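Local coordinates for protein gene activator AphA (Vibrio cholerae, PDB 1YG2) that activates virulence genes in Vibrio cholerae as a dimeric winged-helix transcription factor, which probably binds DNA through its PadR-like domain, at residues E117-S122 and A163-A168; V10-D15 and Y69-A74. All blocks are in the same frame, centred on the assembly; numbering follows the deposited sequence.

Contact 1 (E117-S122 and A163-A168); sequences ELVEES and AWIQWA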
loop_
_atom_site.group_PDB
_atom_site.type_symbol
_atom_site.label_atom_id
_atom_site.label_comp_id
_atom_site.label_asym_id
_atom_site.label_seq_id
_atom_site.Cartn_x
_atom_site.Cartn_y
_atom_site.Cartn_z
ATOM N N GLU A 117 3.171 -8.440 -16.585
ATOM C CA GLU A 117 3.192 -7.098 -17.137
ATOM C C GLU A 117 3.585 -6.069 -16.086
ATOM O O GLU A 117 4.501 -5.282 -16.304
ATOM C CB GLU A 117 1.826 -6.719 -17.705
ATOM C CG GLU A 117 1.742 -5.249 -18.090
ATOM C CD GLU A 117 0.509 -4.567 -17.530
ATOM O OE1 GLU A 117 -0.084 -5.108 -16.572
ATOM O OE2 GLU A 117 0.142 -3.484 -18.043
ATOM N N LEU A 118 2.890 -6.070 -14.950
ATOM C CA LEU A 118 3.182 -5.108 -13.890
ATOM C C LEU A 118 4.559 -5.290 -13.251
ATOM O O LEU A 118 5.083 -4.375 -12.613
ATOM C CB LEU A 118 2.095 -5.152 -12.808
ATOM C CG LEU A 118 0.807 -4.369 -13.100
ATOM C CD1 LEU A 118 -0.128 -4.462 -11.909
ATOM C CD2 LEU A 118 1.133 -2.906 -13.378
ATOM N N VAL A 119 5.146 -6.466 -13.419
ATOM C CA VAL A 119 6.460 -6.705 -12.856
ATOM C C VAL A 119 7.485 -5.938 -13.682
ATOM O O VAL A 119 8.374 -5.283 -13.136
ATOM C CB VAL A 119 6.818 -8.203 -12.865
ATOM C CG1 VAL A 119 8.208 -8.404 -12.307
ATOM C CG2 VAL A 119 5.821 -8.976 -12.027
ATOM N N GLU A 120 7.346 -6.010 -15.002
ATOM C CA GLU A 120 8.270 -5.323 -15.893
ATOM C C GLU A 120 8.224 -3.819 -15.686
ATOM O O GLU A 120 9.261 -3.155 -15.684
ATOM C CB GLU A 120 7.970 -5.678 -17.350
ATOM C CG GLU A 120 8.289 -7.129 -17.689
ATOM C CD GLU A 120 9.727 -7.515 -17.351
ATOM O OE1 GLU A 120 10.658 -6.815 -17.811
ATOM O OE2 GLU A 120 9.926 -8.518 -16.629
ATOM N N GLU A 121 7.026 -3.277 -15.509
ATOM C CA GLU A 121 6.892 -1.849 -15.271
ATOM C C GLU A 121 7.603 -1.539 -13.958
ATOM O O GLU A 121 8.383 -0.589 -13.871
ATOM C CB GLU A 121 5.422 -1.466 -15.155
ATOM C CG GLU A 121 4.627 -1.658 -16.429
ATOM C CD GLU A 121 3.137 -1.515 -16.194
ATOM O OE1 GLU A 121 2.733 -0.494 -15.595
ATOM O OE2 GLU A 121 2.374 -2.422 -16.602
ATOM N N SER A 122 7.327 -2.352 -12.940
ATOM C CA SER A 122 7.946 -2.172 -11.633
ATOM C C SER A 122 9.456 -2.186 -11.784
ATOM O O SER A 122 10.154 -1.400 -11.147
ATOM C CB SER A 122 7.520 -3.284 -10.676
ATOM O OG SER A 122 6.141 -3.203 -10.390
ATOM N N ALA A 163 10.677 -5.291 -3.135
ATOM C CA ALA A 163 10.119 -6.396 -2.379
ATOM C C ALA A 163 8.931 -6.972 -3.143
ATOM O O ALA A 163 8.749 -8.180 -3.202
ATOM C CB ALA A 163 9.686 -5.922 -0.991
ATOM N N TRP A 164 8.126 -6.102 -3.741
ATOM C CA TRP A 164 6.964 -6.573 -4.483
ATOM C C TRP A 164 7.369 -7.380 -5.725
ATOM O O TRP A 164 6.717 -8.369 -6.080
ATOM C CB TRP A 164 6.083 -5.395 -4.890
ATOM C CG TRP A 164 4.810 -5.839 -5.514
ATOM C CD1 TRP A 164 3.634 -6.135 -4.877
ATOM C CD2 TRP A 164 4.589 -6.090 -6.906
ATOM N NE1 TRP A 164 2.696 -6.554 -5.791
ATOM C CE2 TRP A 164 3.253 -6.536 -7.041
ATOM C CE3 TRP A 164 5.390 -5.982 -8.051
ATOM C CZ2 TRP A 164 2.699 -6.873 -8.280
ATOM C CZ3 TRP A 164 4.836 -6.318 -9.286
ATOM C CH2 TRP A 164 3.501 -6.758 -9.389
ATOM N N ILE A 165 8.448 -6.955 -6.379
ATOM C CA ILE A 165 8.966 -7.653 -7.557
ATOM C C ILE A 165 9.451 -9.036 -7.135
ATOM O O ILE A 165 9.213 -10.031 -7.814
ATOM C CB ILE A 165 10.149 -6.892 -8.177
ATOM C CG1 ILE A 165 9.659 -5.562 -8.752
ATOM C CG2 ILE A 165 10.839 -7.777 -9.223
ATOM C CD1 ILE A 165 10.767 -4.674 -9.282
ATOM N N GLN A 166 10.145 -9.094 -6.005
ATOM C CA GLN A 166 10.622 -10.379 -5.502
ATOM C C GLN A 166 9.418 -11.310 -5.295
ATOM O O GLN A 166 9.459 -12.490 -5.643
ATOM C CB GLN A 166 11.358 -10.168 -4.179
ATOM C CG GLN A 166 12.075 -11.388 -3.654
ATOM C CD GLN A 166 12.789 -11.123 -2.330
ATOM O OE1 GLN A 166 13.562 -10.176 -2.206
ATOM N NE2 GLN A 166 12.533 -11.968 -1.341
ATOM N N TRP A 167 8.342 -10.772 -4.728
ATOM C CA TRP A 167 7.137 -11.560 -4.482
ATOM C C TRP A 167 6.472 -12.002 -5.786
ATOM O O TRP A 167 6.111 -13.165 -5.954
ATOM C CB TRP A 167 6.123 -10.750 -3.672
ATOM C CG TRP A 167 4.865 -11.506 -3.444
ATOM C CD1 TRP A 167 4.714 -12.624 -2.677
ATOM C CD2 TRP A 167 3.591 -11.251 -4.039
ATOM N NE1 TRP A 167 3.424 -13.087 -2.763
ATOM C CE2 TRP A 167 2.711 -12.263 -3.597
ATOM C CE3 TRP A 167 3.104 -10.270 -4.918
ATOM C CZ2 TRP A 167 1.372 -12.324 -3.989
ATOM C CZ3 TRP A 167 1.771 -10.326 -5.311
ATOM C CH2 TRP A 167 0.920 -11.354 -4.847
ATOM N N ALA A 168 6.299 -11.053 -6.697
ATOM C CA ALA A 168 5.672 -11.320 -7.984
ATOM C C ALA A 168 6.382 -12.457 -8.708
ATOM O O ALA A 168 5.733 -13.334 -9.283
ATOM C CB ALA A 168 5.688 -10.062 -8.823
#
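The indole of Trp164 presents its six-membered edge to helix 108-136: Val119 CA lies at that edge, near the ring plane, 3.9 Å from Trp164 CZ3. One face of the indole carries Ala168 CB, from the next turn of its own helix, 3.9 Å above the plane and offset toward the rim. CG of Trp164 stands anti to the backbone N (chi1 -174°), which swings the ring from the flank of its helix toward the partner. There its CH2 meets Leu118 CB at 4.0 Å. Ser122 OG comes to Trp164 CZ3 obliquely, at 3.6 Å, while donating a 2.7 Å hydrogen bond to Leu118 O. That carbonyl also accepts from Ser122 N, the two donors arriving from opposite faces of its plane, so the buried hydroxyl is satisfied within its own helix. No hydrogen bond crosses the interface. Val119 divides its branches: CG2 presses on Ala168 CB at 3.4 Å, tighter than usual, and CG1 meets Ile165 CG2. Ile165 CG1 lies on Ser122 CB at 3.7 Å. The two short segments' axes run roughly antiparallel, at 149°, and approach to 9.9 Å, as in a helical hairpin. Phe96 of helix 95-101 meets the Trp164 ring and touches Leu118. His89 of the second subunit meets the indole edge-to-face and its Leu152 O accepts from Trp167 NE1, making this hairpin part of the dimer interface.

Contact 2 (V10-D15 and Y69-A74); sequences VLSTRD and YSITQA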
loop_
_atom_site.group_PDB
_atom_site.type_symbol
_atom_site.label_atom_id
_atom_site.label_comp_id
_atom_site.label_asym_id
_atom_site.label_seq_id
_atom_site.Cartn_x
_atom_site.Cartn_y
_atom_site.Cartn_z
ATOM N N VAL A 10 5.575 22.308 1.847
ATOM C CA VAL A 10 6.413 23.067 0.939
ATOM C C VAL A 10 6.485 24.516 1.415
ATOM O O VAL A 10 7.566 25.065 1.614
ATOM C CB VAL A 10 5.832 23.047 -0.489
ATOM C CG1 VAL A 10 6.677 23.916 -1.409
ATOM C CG2 VAL A 10 5.767 21.627 -1.004
ATOM N N LEU A 11 5.321 25.121 1.613
ATOM C CA LEU A 11 5.242 26.511 2.032
ATOM C C LEU A 11 5.797 26.788 3.414
ATOM O O LEU A 11 6.094 27.929 3.741
ATOM C CB LEU A 11 3.788 27.000 1.946
ATOM C CG LEU A 11 3.220 26.999 0.522
ATOM C CD1 LEU A 11 1.737 27.331 0.538
ATOM C CD2 LEU A 11 3.986 28.018 -0.325
ATOM N N SER A 12 5.940 25.759 4.235
ATOM C CA SER A 12 6.466 25.980 5.578
ATOM C C SER A 12 7.939 26.376 5.580
ATOM O O SER A 12 8.419 26.979 6.534
ATOM C CB SER A 12 6.273 24.736 6.443
ATOM O OG SER A 12 4.898 24.508 6.667
ATOM N N THR A 13 8.662 26.028 4.523
ATOM C CA THR A 13 10.071 26.391 4.455
ATOM C C THR A 13 10.219 27.768 3.805
ATOM O O THR A 13 11.021 28.581 4.255
ATOM C CB THR A 13 10.881 25.351 3.663
ATOM O OG1 THR A 13 10.412 25.300 2.314
ATOM C CG2 THR A 13 10.719 23.982 4.277
ATOM N N ARG A 14 9.430 28.035 2.767
ATOM C CA ARG A 14 9.482 29.325 2.080
ATOM C C ARG A 14 8.262 29.562 1.199
ATOM O O ARG A 14 7.588 28.615 0.789
ATOM C CB ARG A 14 10.740 29.408 1.209
ATOM C CG ARG A 14 10.901 28.247 0.230
ATOM C CD ARG A 14 12.097 28.458 -0.701
ATOM N NE ARG A 14 12.416 27.266 -1.489
ATOM C CZ ARG A 14 13.303 27.236 -2.484
ATOM N NH1 ARG A 14 13.968 28.336 -2.825
ATOM N NH2 ARG A 14 13.529 26.103 -3.141
ATOM N N ASP A 15 7.980 30.827 0.903
ATOM C CA ASP A 15 6.852 31.158 0.042
ATOM C C ASP A 15 7.214 30.649 -1.343
ATOM O O ASP A 15 8.386 30.465 -1.643
ATOM C CB ASP A 15 6.631 32.672 -0.005
ATOM C CG ASP A 15 6.454 33.280 1.375
ATOM O OD1 ASP A 15 5.708 32.703 2.191
ATOM O OD2 ASP A 15 7.050 34.341 1.649
ATOM N N TYR A 69 2.590 32.343 -3.216
ATOM C CA TYR A 69 1.760 31.816 -2.143
ATOM C C TYR A 69 2.557 31.779 -0.851
ATOM O O TYR A 69 3.772 31.593 -0.865
ATOM C CB TYR A 69 1.262 30.410 -2.477
ATOM C CG TYR A 69 0.225 30.376 -3.569
ATOM C CD1 TYR A 69 0.589 30.162 -4.897
ATOM C CD2 TYR A 69 -1.121 30.584 -3.278
ATOM C CE1 TYR A 69 -0.364 30.155 -5.906
ATOM C CE2 TYR A 69 -2.082 30.581 -4.278
ATOM C CZ TYR A 69 -1.698 30.364 -5.591
ATOM O OH TYR A 69 -2.650 30.355 -6.591
ATOM N N SER A 70 1.869 31.958 0.267
ATOM C CA SER A 70 2.516 31.947 1.568
ATOM C C SER A 70 1.626 31.220 2.570
ATOM O O SER A 70 0.401 31.319 2.497
ATOM C CB SER A 70 2.752 33.385 2.028
ATOM O OG SER A 70 3.416 33.411 3.274
ATOM N N ILE A 71 2.230 30.488 3.501
ATOM C CA ILE A 71 1.443 29.767 4.505
ATOM C C ILE A 71 0.995 30.736 5.603
ATOM O O ILE A 71 1.740 31.648 5.964
ATOM C CB ILE A 71 2.262 28.630 5.148
ATOM C CG1 ILE A 71 1.331 27.691 5.920
ATOM C CG2 ILE A 71 3.331 29.205 6.080
ATOM C CD1 ILE A 71 2.034 26.479 6.516
ATOM N N THR A 72 -0.219 30.556 6.122
ATOM C CA THR A 72 -0.720 31.434 7.185
ATOM C C THR A 72 -0.606 30.727 8.524
ATOM O O THR A 72 -0.279 29.546 8.576
ATOM C CB THR A 72 -2.196 31.797 6.988
ATOM O OG1 THR A 72 -2.995 30.607 7.081
ATOM C CG2 THR A 72 -2.410 32.463 5.636
ATOM N N GLN A 73 -0.873 31.449 9.605
ATOM C CA GLN A 73 -0.799 30.851 10.932
ATOM C C GLN A 73 -1.763 29.673 11.014
ATOM O O GLN A 73 -1.467 28.659 11.655
ATOM C CB GLN A 73 -1.152 31.877 12.011
ATOM C CG GLN A 73 -1.160 31.286 13.416
ATOM C CD GLN A 73 0.167 30.611 13.751
ATOM O OE1 GLN A 73 1.208 30.992 13.221
ATOM N NE2 GLN A 73 0.138 29.622 14.638
ATOM N N ALA A 74 -2.918 29.805 10.365
ATOM C CA ALA A 74 -3.912 28.732 10.361
ATOM C C ALA A 74 -3.309 27.544 9.617
ATOM O O ALA A 74 -3.434 26.396 10.044
ATOM C CB ALA A 74 -5.189 29.189 9.666
HETATM O O HOH W 1 4.999 30.284 2.830
#
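Leu11 and Ile71 face each other with CA atoms 5.6 Å apart, and the backbones close to 4.7 Å between the CA atoms of Asp15 and Ser70, where the chain leaving helix 3-13 passes strand 69-71. The CB atoms of Leu11 and Ile71 meet at 3.9 Å, both side chains setting out toward the other segment. Leu11 CD2 comes against Tyr69 O from beside the carbonyl, at 3.6 Å. The CD1 end of Ile71 extends to Ser12 OG, whose hydroxyl hydrogen-bonds to Leu8 O in its own helix. With the strand paired antiparallel to strand 53-55, and helix 3-13 packed against it, this is the root of the wing in a winged-helix domain; Leu11 also touches Val53 of the partner strand. Polar contacts close the other end. Ser70 holds OG anti to its backbone N (chi1 -178°), directing the hydroxyl at Asp15 OD1, to which it donates at 2.6 Å from above the carboxylate plane, 43° out of it. A water bridges the two segments, donating to Leu11 O and to Asp15 OD1 and accepting from Ile71 N at 2.9 Å. Asp15 OD1 thus accepts from both the serine and the water, which probably favours its charged form. Beyond the strand, Thr72 N-caps helix 73-84, its OG1 bonded to Gly75 N, and on helix 3-13 Ser12 packs against Val105 of the second subunit.

In the fold
Contact 2 comes first along the chain and closes before contact 1 opens. Their centres are 39 Å apart and their nearest atoms about 26 Å, on opposite sides of the chain's centre, and they share no helix or strand. Contact 2 belongs to the PadR-like part of the chain, joining the end of helix 3-13, and the turn after it, to strand 69-71 of the two-stranded wing; contact 1 belongs to the C-terminal part, pairing helices 108-136 and 145-177. Both touch the second subunit, so dimer contacts are made at the winged-helix part as well as along the long helices. This separation is consistent with a dimerising helical region that positions two probable DNA-binding domains.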